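Local coordinates for adenosine monophosphate-protein transferase FICD homolog (Caenorhabditis elegans, PDB 5JJ6) that is a largely helical member of the Fic/DOC family, with a Fido domain joined to N-terminal helices, at residues Val141-Ala146 with Pro303-Val308; Glu73-Tyr78 with Val93-Thr98; His114-Glu119 with Ser340-Ile345. All blocks are in the same frame, centred on the assembly; numbering follows the deposited sequence.

Contact 1. Residues Val141-Ala146 with Pro303-Val308; sequences VYHTVA and PVILPV
His143 and Val308 meet through their first torsions: the imidazole lies anti to its own carbonyl carbon (chi1 -79°), which turns the ring toward the loop, while Val308 places CG1 between its backbone N and carbonyl carbon, which leaves CG1 near the ring nitrogen that accepts its own N-H. The amide of Val308 donates to His143 ND1 at 3.1 Å in a fairly straight bond, 162° at the hydrogen, although the donor sits 26° out of the imidazole plane. With ND1 acting as acceptor, the ring proton is probably carried by NE2. The rest of the ring is held by carbon contacts: Ile305 CG2 lies 3.5 Å from His143 CD2, and Pro307 CB comes to 3.8 Å from His143 CE1. Tyr142, one residue back, lays CD2 over the centre of one imidazole face, so the tyrosine and the loop together restrict how the histidine can rotate.

At the C-terminal end of helix 127-148 the sequence TVAIEG, starting at Thr144 and running just past the helix, fits the [S/T]xxxE[G/N] motif of the inhibitory helix in Fic proteins. The carbonyl oxygen of Thr144 takes a hydrogen bond from Arg289, the last arginine of the HxFx[D/E]GNGRxxR Fic signature, whereas His143 serves the loop that leads from helix 284-297 to helix 311-321.

On either side of His143 in the sequence the contact is apolar. Val308 divides its two methyls: CG1 reaches Tyr142, 4.0 Å from Tyr142 OH and 4.2 Å from Tyr142 CE2, and CG2 rests 3.7 Å from Ala146 CB. The tyrosine and valine side chains cross at about a right angle. On the loop side, the carbonyl oxygen of Pro307 is bonded by Thr310 and the amide of Val304 by Asn293.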
ATOM      1  N   VAL B 141      11.012 -11.343  -9.849  1.00 34.84           N
ATOM      2  CA  VAL B 141      10.538 -10.021  -9.456  1.00 36.52           C
ATOM      3  C   VAL B 141      11.261  -8.920 -10.229  1.00 37.61           C
ATOM      4  O   VAL B 141      10.628  -7.968 -10.735  1.00 33.98           O
ATOM      5  CB  VAL B 141      10.687  -9.806  -7.950  1.00 37.90           C
ATOM      6  CG1 VAL B 141      10.409  -8.342  -7.576  1.00 33.11           C
ATOM      7  CG2 VAL B 141       9.762 -10.769  -7.201  1.00 34.42           C
ATOM      8  N   TYR B 142      12.579  -9.060 -10.319  1.00 37.24           N
ATOM      9  CA  TYR B 142      13.392  -8.120 -11.068  1.00 33.81           C
ATOM     10  C   TYR B 142      12.848  -7.938 -12.458  1.00 38.63           C
ATOM     11  O   TYR B 142      12.537  -6.815 -12.866  1.00 38.90           O
ATOM     12  CB  TYR B 142      14.841  -8.568 -11.187  1.00 34.23           C
ATOM     13  CG  TYR B 142      15.562  -7.735 -12.219  1.00 36.03           C
ATOM     14  CD1 TYR B 142      15.703  -6.363 -12.039  1.00 35.61           C
ATOM     15  CD2 TYR B 142      16.104  -8.305 -13.360  1.00 33.63           C
ATOM     16  CE1 TYR B 142      16.348  -5.584 -12.971  1.00 37.23           C
ATOM     17  CE2 TYR B 142      16.761  -7.526 -14.300  1.00 33.07           C
ATOM     18  CZ  TYR B 142      16.879  -6.164 -14.098  1.00 34.43           C
ATOM     19  OH  TYR B 142      17.524  -5.368 -15.023  1.00 31.94           O
ATOM     20  N   HIS B 143      12.751  -9.041 -13.198  1.00 36.37           N
ATOM     21  CA  HIS B 143      12.379  -8.908 -14.594  1.00 31.19           C
ATOM     22  C   HIS B 143      10.957  -8.367 -14.777  1.00 35.69           C
ATOM     23  O   HIS B 143      10.736  -7.424 -15.556  1.00 35.66           O
ATOM     24  CB  HIS B 143      12.540 -10.247 -15.285  1.00 35.19           C
ATOM     25  CG  HIS B 143      13.957 -10.564 -15.634  1.00 37.51           C
ATOM     26  ND1 HIS B 143      14.653  -9.878 -16.604  1.00 38.73           N
ATOM     27  CD2 HIS B 143      14.819 -11.472 -15.122  1.00 36.75           C
ATOM     28  CE1 HIS B 143      15.880 -10.361 -16.687  1.00 36.69           C
ATOM     29  NE2 HIS B 143      16.006 -11.329 -15.799  1.00 36.34           N
ATOM     30  N   THR B 144      10.005  -8.906 -14.022  1.00 32.10           N
ATOM     31  CA  THR B 144       8.630  -8.474 -14.196  1.00 30.49           C
ATOM     32  C   THR B 144       8.412  -6.997 -13.816  1.00 35.24           C
ATOM     33  O   THR B 144       7.535  -6.363 -14.387  1.00 40.79           O
ATOM     34  CB  THR B 144       7.633  -9.363 -13.420  1.00 37.50           C
ATOM     35  OG1 THR B 144       6.301  -9.114 -13.899  1.00 36.07           O
ATOM     36  CG2 THR B 144       7.696  -9.120 -11.907  1.00 39.12           C
ATOM     37  N   VAL B 145       9.151  -6.443 -12.854  1.00 33.70           N
ATOM     38  CA  VAL B 145       8.961  -5.020 -12.552  1.00 35.25           C
ATOM     39  C   VAL B 145       9.797  -4.104 -13.469  1.00 35.18           C
ATOM     40  O   VAL B 145       9.391  -2.980 -13.788  1.00 32.84           O
ATOM     41  CB  VAL B 145       9.269  -4.698 -11.072  1.00 38.30           C
ATOM     42  CG1 VAL B 145       8.371  -5.525 -10.167  1.00 32.97           C
ATOM     43  CG2 VAL B 145      10.738  -4.911 -10.748  1.00 35.28           C
ATOM     44  N   ALA B 146      10.964  -4.587 -13.878  1.00 35.92           N
ATOM     45  CA  ALA B 146      11.820  -3.850 -14.792  1.00 34.11           C
ATOM     46  C   ALA B 146      11.073  -3.643 -16.107  1.00 37.27           C
ATOM     47  O   ALA B 146      11.120  -2.556 -16.680  1.00 39.06           O
ATOM     48  CB  ALA B 146      13.138  -4.596 -15.029  1.00 29.41           C
ATOM     49  N   PRO B 303       8.857 -21.470 -12.803  1.00 56.81           N
ATOM     50  CA  PRO B 303       8.409 -20.100 -13.084  1.00 58.06           C
ATOM     51  C   PRO B 303       8.886 -19.588 -14.448  1.00 51.23           C
ATOM     52  O   PRO B 303      10.016 -19.860 -14.866  1.00 53.28           O
ATOM     53  CB  PRO B 303       9.012 -19.300 -11.930  1.00 51.28           C
ATOM     54  CG  PRO B 303       9.016 -20.271 -10.818  1.00 47.94           C
ATOM     55  CD  PRO B 303       9.376 -21.597 -11.433  1.00 48.41           C
ATOM     56  N   VAL B 304       8.001 -18.906 -15.161  1.00 45.76           N
ATOM     57  CA  VAL B 304       8.357 -18.410 -16.480  1.00 50.27           C
ATOM     58  C   VAL B 304       8.777 -16.953 -16.419  1.00 45.60           C
ATOM     59  O   VAL B 304       7.975 -16.052 -16.146  1.00 40.37           O
ATOM     60  CB  VAL B 304       7.202 -18.545 -17.479  1.00 45.67           C
ATOM     61  CG1 VAL B 304       7.584 -17.877 -18.792  1.00 41.05           C
ATOM     62  CG2 VAL B 304       6.878 -20.005 -17.699  1.00 48.29           C
ATOM     63  N   ILE B 305      10.040 -16.723 -16.734  1.00 42.16           N
ATOM     64  CA  ILE B 305      10.567 -15.386 -16.659  1.00 40.24           C
ATOM     65  C   ILE B 305      10.660 -14.792 -18.051  1.00 38.72           C
ATOM     66  O   ILE B 305      11.416 -15.266 -18.894  1.00 41.74           O
ATOM     67  CB  ILE B 305      11.934 -15.380 -15.954  1.00 36.55           C
ATOM     68  CG1 ILE B 305      11.753 -15.773 -14.489  1.00 34.98           C
ATOM     69  CG2 ILE B 305      12.594 -14.009 -16.044  1.00 38.33           C
ATOM     70  CD1 ILE B 305      13.048 -15.828 -13.726  1.00 39.81           C
ATOM     71  N   LEU B 306       9.848 -13.765 -18.289  1.00 37.64           N
ATOM     72  CA  LEU B 306       9.930 -12.978 -19.516  1.00 39.44           C
ATOM     73  C   LEU B 306      10.919 -11.850 -19.279  1.00 36.83           C
ATOM     74  O   LEU B 306      10.589 -10.860 -18.612  1.00 35.97           O
ATOM     75  CB  LEU B 306       8.552 -12.423 -19.916  1.00 35.55           C
ATOM     76  CG  LEU B 306       7.378 -13.377 -19.754  1.00 29.80           C
ATOM     77  CD1 LEU B 306       6.044 -12.676 -20.015  1.00 27.23           C
ATOM     78  CD2 LEU B 306       7.575 -14.550 -20.689  1.00 33.27           C
ATOM     79  N   PRO B 307      12.145 -12.008 -19.793  1.00 35.52           N
ATOM     80  CA  PRO B 307      13.217 -11.081 -19.415  1.00 39.29           C
ATOM     81  C   PRO B 307      13.035  -9.683 -19.995  1.00 37.49           C
ATOM     82  O   PRO B 307      12.471  -9.526 -21.079  1.00 32.27           O
ATOM     83  CB  PRO B 307      14.477 -11.765 -19.957  1.00 36.24           C
ATOM     84  CG  PRO B 307      14.012 -12.624 -21.042  1.00 36.64           C
ATOM     85  CD  PRO B 307      12.623 -13.071 -20.686  1.00 36.21           C
ATOM     86  N   VAL B 308      13.506  -8.684 -19.247  1.00 39.05           N
ATOM     87  CA  VAL B 308      13.304  -7.278 -19.582  1.00 34.96           C
ATOM     88  C   VAL B 308      14.145  -6.921 -20.795  1.00 33.73           C
ATOM     89  O   VAL B 308      13.798  -6.019 -21.543  1.00 34.91           O
ATOM     90  CB  VAL B 308      13.638  -6.362 -18.387  1.00 40.17           C
ATOM     91  CG1 VAL B 308      15.112  -6.503 -17.980  1.00 34.75           C
ATOM     92  CG2 VAL B 308      13.268  -4.909 -18.690  1.00 38.42           C
TER

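Contact 2. Residues Glu73-Tyr78 with Val93-Thr98; sequences EADQCY and VLRART
Aromatic and apolar contacts between Tyr78 and Leu94 dominate where helices 71-84 and 89-120 pack roughly antiparallel, the axes of the short segments approaching to 9.2 Å at an angle of 149°. Leu94 CB sits 3.5 Å from the centroid of the Tyr78 ring and only 8° off its normal, a CH-pi contact over the face. Leu94 CD1 extends the cover to the rim, 3.6 Å from Tyr78 CE1. Thr98 CG2 abuts the ring edge in plane, 3.6 Å from Tyr78 CE2, and on the opposite face the carbonyl oxygen of Ala74 lies off-centre.

Polar contact is confined to the other branch of Thr98. Its OG1, set between the backbone N and carbonyl carbon (chi1 55°), lies 3.1 Å from Asp75 OD2 and 2.9 Å from Arg95 O. Asp75 OD1 forms a salt bridge with Arg327, and Tyr78 OH is hydrogen-bonded to Glu66.

The antiparallel hairpin is consistent with the tetratricopeptide-repeat architecture of the N-terminal region of FICD proteins. Because Thr98 sets its methyl against the ring and its hydroxyl beside both the carboxylate and a backbone carbonyl, the apolar and polar halves of the interface meet on one residue, and the buried Asp75 is probably kept ionised by Arg327.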
ATOM      1  N   GLU B  73       8.883 -16.091 -40.437  1.00 42.84           N
ATOM      2  CA  GLU B  73       8.989 -14.655 -40.576  1.00 47.65           C
ATOM      3  C   GLU B  73       8.272 -14.164 -41.850  1.00 47.65           C
ATOM      4  O   GLU B  73       7.622 -13.103 -41.852  1.00 42.00           O
ATOM      5  CB  GLU B  73      10.455 -14.226 -40.563  1.00 50.02           C
ATOM      6  CG  GLU B  73      10.590 -12.744 -40.268  1.00 62.59           C
ATOM      7  CD  GLU B  73      10.001 -12.379 -38.904  1.00 69.13           C
ATOM      8  OE1 GLU B  73       9.974 -13.256 -37.999  1.00 66.46           O
ATOM      9  OE2 GLU B  73       9.517 -11.228 -38.761  1.00 63.74           O
ATOM     10  N   ALA B  74       8.356 -14.960 -42.913  1.00 46.90           N
ATOM     11  CA  ALA B  74       7.683 -14.637 -44.166  1.00 46.90           C
ATOM     12  C   ALA B  74       6.179 -14.545 -43.936  1.00 46.07           C
ATOM     13  O   ALA B  74       5.514 -13.545 -44.304  1.00 44.77           O
ATOM     14  CB  ALA B  74       7.989 -15.674 -45.211  1.00 48.21           C
ATOM     15  N   ASP B  75       5.653 -15.610 -43.339  1.00 41.92           N
ATOM     16  CA  ASP B  75       4.258 -15.654 -42.935  1.00 40.96           C
ATOM     17  C   ASP B  75       3.881 -14.430 -42.079  1.00 39.58           C
ATOM     18  O   ASP B  75       2.823 -13.839 -42.263  1.00 38.95           O
ATOM     19  CB  ASP B  75       3.981 -16.950 -42.183  1.00 36.91           C
ATOM     20  CG  ASP B  75       2.602 -16.986 -41.590  1.00 44.44           C
ATOM     21  OD1 ASP B  75       2.422 -16.444 -40.471  1.00 48.50           O
ATOM     22  OD2 ASP B  75       1.699 -17.562 -42.231  1.00 47.22           O
ATOM     23  N   GLN B  76       4.754 -14.041 -41.155  1.00 42.42           N
ATOM     24  CA  GLN B  76       4.503 -12.845 -40.334  1.00 42.32           C
ATOM     25  C   GLN B  76       4.363 -11.554 -41.156  1.00 39.17           C
ATOM     26  O   GLN B  76       3.486 -10.709 -40.875  1.00 34.99           O
ATOM     27  CB  GLN B  76       5.595 -12.719 -39.275  1.00 38.59           C
ATOM     28  CG  GLN B  76       5.254 -13.587 -38.104  1.00 37.53           C
ATOM     29  CD  GLN B  76       3.909 -13.206 -37.518  1.00 38.27           C
ATOM     30  OE1 GLN B  76       3.729 -12.071 -37.084  1.00 49.71           O
ATOM     31  NE2 GLN B  76       2.948 -14.126 -37.539  1.00 37.52           N
ATOM     32  N   CYS B  77       5.249 -11.389 -42.137  1.00 38.69           N
ATOM     33  CA  CYS B  77       5.127 -10.297 -43.094  1.00 39.39           C
ATOM     34  C   CYS B  77       3.764 -10.293 -43.801  1.00 40.79           C
ATOM     35  O   CYS B  77       3.114  -9.243 -43.900  1.00 38.92           O
ATOM     36  CB  CYS B  77       6.235 -10.367 -44.147  1.00 42.00           C
ATOM     37  SG  CYS B  77       7.873  -9.891 -43.575  1.00 54.36           S
ATOM     38  N   TYR B  78       3.341 -11.455 -44.311  1.00 38.69           N
ATOM     39  CA  TYR B  78       2.061 -11.517 -45.029  1.00 34.05           C
ATOM     40  C   TYR B  78       0.894 -11.182 -44.101  1.00 36.22           C
ATOM     41  O   TYR B  78      -0.035 -10.466 -44.488  1.00 37.90           O
ATOM     42  CB  TYR B  78       1.842 -12.887 -45.661  1.00 33.93           C
ATOM     43  CG  TYR B  78       2.942 -13.315 -46.602  1.00 36.06           C
ATOM     44  CD1 TYR B  78       3.624 -12.385 -47.374  1.00 36.98           C
ATOM     45  CD2 TYR B  78       3.303 -14.659 -46.712  1.00 35.42           C
ATOM     46  CE1 TYR B  78       4.639 -12.779 -48.227  1.00 40.57           C
ATOM     47  CE2 TYR B  78       4.305 -15.058 -47.558  1.00 37.31           C
ATOM     48  CZ  TYR B  78       4.971 -14.116 -48.311  1.00 40.89           C
ATOM     49  OH  TYR B  78       5.980 -14.512 -49.147  1.00 45.65           O
ATOM     50  N   VAL B  93      -3.097 -14.781 -50.878  1.00 37.59           N
ATOM     51  CA  VAL B  93      -2.658 -16.039 -51.497  1.00 37.11           C
ATOM     52  C   VAL B  93      -1.271 -16.460 -50.996  1.00 35.23           C
ATOM     53  O   VAL B  93      -1.002 -17.669 -50.774  1.00 42.30           O
ATOM     54  CB  VAL B  93      -2.664 -15.976 -53.055  1.00 35.90           C
ATOM     55  CG1 VAL B  93      -4.052 -15.765 -53.545  1.00 40.10           C
ATOM     56  CG2 VAL B  93      -1.773 -14.882 -53.582  1.00 46.39           C
ATOM     57  N   LEU B  94      -0.407 -15.481 -50.734  1.00 36.94           N
ATOM     58  CA  LEU B  94       0.901 -15.850 -50.197  1.00 38.47           C
ATOM     59  C   LEU B  94       0.718 -16.555 -48.833  1.00 39.48           C
ATOM     60  O   LEU B  94       1.239 -17.679 -48.597  1.00 38.83           O
ATOM     61  CB  LEU B  94       1.797 -14.615 -50.099  1.00 33.69           C
ATOM     62  CG  LEU B  94       2.217 -14.054 -51.470  1.00 35.53           C
ATOM     63  CD1 LEU B  94       2.826 -12.655 -51.379  1.00 35.01           C
ATOM     64  CD2 LEU B  94       3.189 -14.996 -52.171  1.00 28.71           C
ATOM     65  N   ARG B  95      -0.112 -15.953 -47.988  1.00 33.55           N
ATOM     66  CA  ARG B  95      -0.383 -16.523 -46.688  1.00 37.36           C
ATOM     67  C   ARG B  95      -0.985 -17.910 -46.862  1.00 41.03           C
ATOM     68  O   ARG B  95      -0.661 -18.831 -46.105  1.00 45.09           O
ATOM     69  CB  ARG B  95      -1.313 -15.616 -45.876  1.00 33.92           C
ATOM     70  CG  ARG B  95      -1.275 -15.909 -44.394  1.00 40.86           C
ATOM     71  CD  ARG B  95      -2.252 -15.071 -43.593  1.00 47.13           C
ATOM     72  NE  ARG B  95      -3.632 -15.535 -43.672  1.00 52.16           N
ATOM     73  CZ  ARG B  95      -4.639 -14.986 -42.989  1.00 67.75           C
ATOM     74  NH1 ARG B  95      -4.421 -13.942 -42.186  1.00 57.81           N
ATOM     75  NH2 ARG B  95      -5.872 -15.467 -43.123  1.00 66.39           N
ATOM     76  N   ALA B  96      -1.817 -18.072 -47.889  1.00 42.74           N
ATOM     77  CA  ALA B  96      -2.469 -19.357 -48.161  1.00 43.86           C
ATOM     78  C   ALA B  96      -1.437 -20.465 -48.346  1.00 47.48           C
ATOM     79  O   ALA B  96      -1.671 -21.615 -47.952  1.00 44.60           O
ATOM     80  CB  ALA B  96      -3.352 -19.264 -49.384  1.00 37.07           C
ATOM     81  N   ARG B  97      -0.285 -20.118 -48.920  1.00 47.77           N
ATOM     82  CA  ARG B  97       0.761 -21.135 -49.055  1.00 43.38           C
ATOM     83  C   ARG B  97       1.472 -21.356 -47.731  1.00 46.22           C
ATOM     84  O   ARG B  97       1.743 -22.486 -47.335  1.00 46.92           O
ATOM     85  CB  ARG B  97       1.804 -20.735 -50.101  1.00 47.63           C
ATOM     86  CG  ARG B  97       1.419 -20.994 -51.549  1.00 53.79           C
ATOM     87  CD  ARG B  97       2.125 -20.039 -52.511  1.00 49.37           C
ATOM     88  NE  ARG B  97       3.573 -20.079 -52.354  1.00 51.42           N
ATOM     89  CZ  ARG B  97       4.276 -19.199 -51.647  1.00 55.08           C
ATOM     90  NH1 ARG B  97       3.668 -18.198 -51.015  1.00 52.02           N
ATOM     91  NH2 ARG B  97       5.592 -19.321 -51.569  1.00 56.73           N
ATOM     92  N   THR B  98       1.755 -20.273 -47.019  1.00 49.72           N
ATOM     93  CA  THR B  98       2.604 -20.406 -45.823  1.00 40.71           C
ATOM     94  C   THR B  98       1.951 -21.038 -44.585  1.00 44.91           C
ATOM     95  O   THR B  98       2.624 -21.706 -43.804  1.00 47.58           O
ATOM     96  CB  THR B  98       3.138 -19.053 -45.403  1.00 33.30           C
ATOM     97  OG1 THR B  98       2.042 -18.156 -45.220  1.00 36.31           O
ATOM     98  CG2 THR B  98       4.058 -18.496 -46.457  1.00 39.41           C
TER

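Contact 3. Residues His114-Glu119 with Ser340-Ile345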
ATOM      1  N   HIS B 114       7.445 -29.152 -24.436  1.00 62.36           N
ATOM      2  CA  HIS B 114       6.816 -30.103 -23.533  1.00 63.75           C
ATOM      3  C   HIS B 114       7.745 -31.260 -23.128  1.00 71.80           C
ATOM      4  O   HIS B 114       7.769 -31.646 -21.955  1.00 72.28           O
ATOM      5  CB  HIS B 114       5.524 -30.621 -24.142  1.00 58.92           C
ATOM      6  CG  HIS B 114       4.344 -29.756 -23.823  1.00 65.08           C
ATOM      7  ND1 HIS B 114       3.391 -30.109 -22.895  1.00 73.20           N
ATOM      8  CD2 HIS B 114       3.983 -28.536 -24.293  1.00 64.51           C
ATOM      9  CE1 HIS B 114       2.483 -29.148 -22.813  1.00 75.12           C
ATOM     10  NE2 HIS B 114       2.821 -28.183 -23.649  1.00 65.05           N
ATOM     11  N   ASP B 115       8.536 -31.801 -24.055  1.00 69.28           N
ATOM     12  CA  ASP B 115       9.369 -32.938 -23.667  1.00 71.94           C
ATOM     13  C   ASP B 115      10.506 -32.451 -22.764  1.00 76.20           C
ATOM     14  O   ASP B 115      10.947 -33.155 -21.834  1.00 81.65           O
ATOM     15  CB  ASP B 115       9.965 -33.667 -24.886  1.00 65.01           C
ATOM     16  CG  ASP B 115       8.940 -33.961 -25.977  1.00 85.11           C
ATOM     17  OD1 ASP B 115       7.792 -34.362 -25.652  1.00 90.48           O
ATOM     18  OD2 ASP B 115       9.298 -33.829 -27.177  1.00 83.46           O
ATOM     19  N   LEU B 116      10.923 -31.208 -22.973  1.00 74.56           N
ATOM     20  CA  LEU B 116      11.952 -30.643 -22.114  1.00 68.54           C
ATOM     21  C   LEU B 116      11.390 -30.351 -20.711  1.00 74.26           C
ATOM     22  O   LEU B 116      12.107 -30.458 -19.707  1.00 75.51           O
ATOM     23  CB  LEU B 116      12.521 -29.389 -22.762  1.00 60.29           C
ATOM     24  CG  LEU B 116      13.649 -28.682 -22.043  1.00 70.44           C
ATOM     25  CD1 LEU B 116      14.820 -29.646 -21.914  1.00 69.83           C
ATOM     26  CD2 LEU B 116      14.054 -27.454 -22.835  1.00 73.35           C
ATOM     27  N   ARG B 117      10.092 -30.046 -20.636  1.00 76.46           N
ATOM     28  CA  ARG B 117       9.430 -29.901 -19.337  1.00 71.83           C
ATOM     29  C   ARG B 117       9.365 -31.246 -18.641  1.00 75.08           C
ATOM     30  O   ARG B 117       9.601 -31.339 -17.442  1.00 74.72           O
ATOM     31  CB  ARG B 117       8.011 -29.326 -19.457  1.00 67.44           C
ATOM     32  CG  ARG B 117       7.220 -29.423 -18.140  1.00 65.28           C
ATOM     33  CD  ARG B 117       5.719 -29.569 -18.334  1.00 66.55           C
ATOM     34  NE  ARG B 117       5.368 -30.843 -18.954  1.00 80.39           N
ATOM     35  CZ  ARG B 117       4.180 -31.120 -19.490  1.00 83.40           C
ATOM     36  NH1 ARG B 117       3.211 -30.208 -19.480  1.00 73.87           N
ATOM     37  NH2 ARG B 117       3.958 -32.312 -20.040  1.00 77.52           N
ATOM     38  N   ASP B 118       9.023 -32.290 -19.391  1.00 80.70           N
ATOM     39  CA  ASP B 118       8.962 -33.619 -18.796  1.00 82.26           C
ATOM     40  C   ASP B 118      10.323 -34.037 -18.258  1.00 90.00           C
ATOM     41  O   ASP B 118      10.399 -34.704 -17.223  1.00 92.87           O
ATOM     42  CB  ASP B 118       8.449 -34.656 -19.795  1.00 71.16           C
ATOM     43  CG  ASP B 118       6.978 -34.482 -20.098  1.00 88.96           C
ATOM     44  OD1 ASP B 118       6.260 -33.944 -19.227  1.00 90.40           O
ATOM     45  OD2 ASP B 118       6.535 -34.900 -21.193  1.00 96.95           O
ATOM     46  N   GLU B 119      11.403 -33.613 -18.909  1.00 83.32           N
ATOM     47  CA  GLU B 119      12.707 -33.998 -18.386  1.00 81.59           C
ATOM     48  C   GLU B 119      13.204 -33.019 -17.304  1.00 88.75           C
ATOM     49  O   GLU B 119      14.144 -33.320 -16.560  1.00 91.98           O
ATOM     50  CB  GLU B 119      13.711 -34.119 -19.543  1.00 82.03           C
ATOM     51  CG  GLU B 119      15.105 -33.571 -19.264  1.00 87.48           C
ATOM     52  CD  GLU B 119      16.052 -33.736 -20.432  1.00102.53           C
ATOM     53  OE1 GLU B 119      15.703 -34.479 -21.382  1.00103.05           O
ATOM     54  OE2 GLU B 119      17.149 -33.132 -20.391  1.00 92.08           O
ATOM     55  N   SER B 340      13.868 -20.961 -19.397  1.00 60.19           N
ATOM     56  CA  SER B 340      13.752 -21.166 -17.951  1.00 55.66           C
ATOM     57  C   SER B 340      14.132 -22.592 -17.562  1.00 63.86           C
ATOM     58  O   SER B 340      15.046 -22.829 -16.742  1.00 71.45           O
ATOM     59  CB  SER B 340      12.332 -20.852 -17.483  1.00 53.62           C
ATOM     60  OG  SER B 340      11.950 -19.543 -17.876  1.00 52.88           O
ATOM     61  N   ILE B 341      13.408 -23.547 -18.139  1.00 61.96           N
ATOM     62  CA  ILE B 341      13.710 -24.946 -17.903  1.00 61.72           C
ATOM     63  C   ILE B 341      15.183 -25.189 -18.180  1.00 68.39           C
ATOM     64  O   ILE B 341      15.858 -25.873 -17.428  1.00 72.08           O
ATOM     65  CB  ILE B 341      12.858 -25.863 -18.783  1.00 60.45           C
ATOM     66  CG1 ILE B 341      11.384 -25.695 -18.426  1.00 64.18           C
ATOM     67  CG2 ILE B 341      13.246 -27.303 -18.581  1.00 68.55           C
ATOM     68  CD1 ILE B 341      10.446 -26.489 -19.295  1.00 57.77           C
ATOM     69  N   GLN B 342      15.685 -24.577 -19.241  1.00 69.46           N
ATOM     70  CA  GLN B 342      17.080 -24.714 -19.620  1.00 70.79           C
ATOM     71  C   GLN B 342      17.995 -24.163 -18.529  1.00 73.38           C
ATOM     72  O   GLN B 342      19.058 -24.719 -18.272  1.00 81.20           O
ATOM     73  CB  GLN B 342      17.354 -24.020 -20.950  1.00 70.91           C
ATOM     74  CG  GLN B 342      18.559 -24.580 -21.675  1.00 73.21           C
ATOM     75  CD  GLN B 342      18.396 -26.067 -21.955  1.00 83.31           C
ATOM     76  OE1 GLN B 342      18.649 -26.906 -21.089  1.00 84.32           O
ATOM     77  NE2 GLN B 342      17.932 -26.396 -23.159  1.00 80.10           N
ATOM     78  N   ARG B 343      17.598 -23.048 -17.923  1.00 72.31           N
ATOM     79  CA  ARG B 343      18.342 -22.476 -16.801  1.00 71.46           C
ATOM     80  C   ARG B 343      18.515 -23.519 -15.707  1.00 78.47           C
ATOM     81  O   ARG B 343      19.624 -23.729 -15.213  1.00 79.65           O
ATOM     82  CB  ARG B 343      17.627 -21.253 -16.225  1.00 67.07           C
ATOM     83  CG  ARG B 343      18.498 -20.385 -15.361  1.00 68.49           C
ATOM     84  CD  ARG B 343      17.789 -19.101 -14.962  1.00 76.38           C
ATOM     85  NE  ARG B 343      18.005 -18.815 -13.543  1.00 74.43           N
ATOM     86  CZ  ARG B 343      17.230 -19.275 -12.563  1.00 72.20           C
ATOM     87  NH1 ARG B 343      17.502 -18.973 -11.300  1.00 60.96           N
ATOM     88  NH2 ARG B 343      16.179 -20.039 -12.848  1.00 74.16           N
ATOM     89  N   TYR B 344      17.420 -24.176 -15.330  1.00 78.91           N
ATOM     90  CA  TYR B 344      17.535 -25.213 -14.300  1.00 76.27           C
ATOM     91  C   TYR B 344      18.313 -26.456 -14.743  1.00 81.64           C
ATOM     92  O   TYR B 344      19.171 -26.947 -14.016  1.00 86.08           O
ATOM     93  CB  TYR B 344      16.149 -25.635 -13.811  1.00 73.98           C
ATOM     94  CG  TYR B 344      15.418 -24.544 -13.075  1.00 75.42           C
ATOM     95  CD1 TYR B 344      15.640 -24.343 -11.722  1.00 80.39           C
ATOM     96  CD2 TYR B 344      14.515 -23.712 -13.722  1.00 68.67           C
ATOM     97  CE1 TYR B 344      14.982 -23.352 -11.027  1.00 78.97           C
ATOM     98  CE2 TYR B 344      13.853 -22.710 -13.033  1.00 67.64           C
ATOM     99  CZ  TYR B 344      14.091 -22.540 -11.684  1.00 71.12           C
ATOM    100  OH  TYR B 344      13.447 -21.559 -10.975  1.00 70.90           O
ATOM    101  N   ILE B 345      18.038 -26.933 -15.952  1.00 82.08           N
ATOM    102  CA  ILE B 345      18.674 -28.127 -16.500  1.00 83.16           C
ATOM    103  C   ILE B 345      20.192 -27.976 -16.610  1.00 84.51           C
ATOM    104  O   ILE B 345      20.943 -28.809 -16.109  1.00 88.46           O
ATOM    105  CB  ILE B 345      18.104 -28.456 -17.913  1.00 84.59           C
ATOM    106  CG1 ILE B 345      16.655 -28.959 -17.835  1.00 76.54           C
ATOM    107  CG2 ILE B 345      19.018 -29.414 -18.673  1.00 79.77           C
ATOM    108  CD1 ILE B 345      16.409 -29.966 -16.749  1.00 85.84           C
TER
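Ile341 reaches across to Leu116 and Arg117 from CB outward in two branches. The short one, CG2, lies anti to the backbone N and touches Leu116, 3.5 Å from its O and 3.7 Å from its CG. The long one leaves CB through CG1, set beside the backbone N (chi1 -63°), and runs on fully extended (chi2 176°), bringing the terminal CD1 to 3.6 Å from Arg117 CA and 3.7 Å from Arg117 CB. The leucine and isoleucine side chains slide past each other in opposite directions. Phe301, in the loop after helix 284-297, touches both Ile341 and Arg117.

Gln342 crosses Leu116 at about a right angle, and one turn on Ile345 CD1 approaches Glu119 O at 4.1 Å. Helix 89-120 is consistent with the long linker helix between N-terminal repeats and Fic domain in FICD proteins; its far end packs here on the last modelled helix, 327-346, the short-segment axes lying at 34°.

Arg117 turns its charged end elsewhere: NE and NH2 grip Asp118 OD1 side-on, both from one face of the carboxylate. With no hydrogen bond or salt bridge spanning the two segments, the helices are held here by branched aliphatic packing, while the arginine charge is probably balanced largely by Asp118, its neighbour in the same helix.

In the fold
Helix 89-120 carries one side of both contact 2 and contact 3, whose centres are 31 Å apart, and so spans from the N-terminal helices to the Fic part of the chain. Contact 1 lies nested within the chain loop that contact 3 closes. These two touch: Ser340 OG is 3.6 Å from Ile305 N and from Pro303 O, by packing alone, and their centres are 18 Å apart. Contact 2 stands off, its nearest atoms about 17 Å from contact 1 and about 20 Å from contact 3. Contact 1 is the one beside the Fic signature, through Arg289, whereas contact 2 reaches helix 327-346 of contact 3 through Arg327.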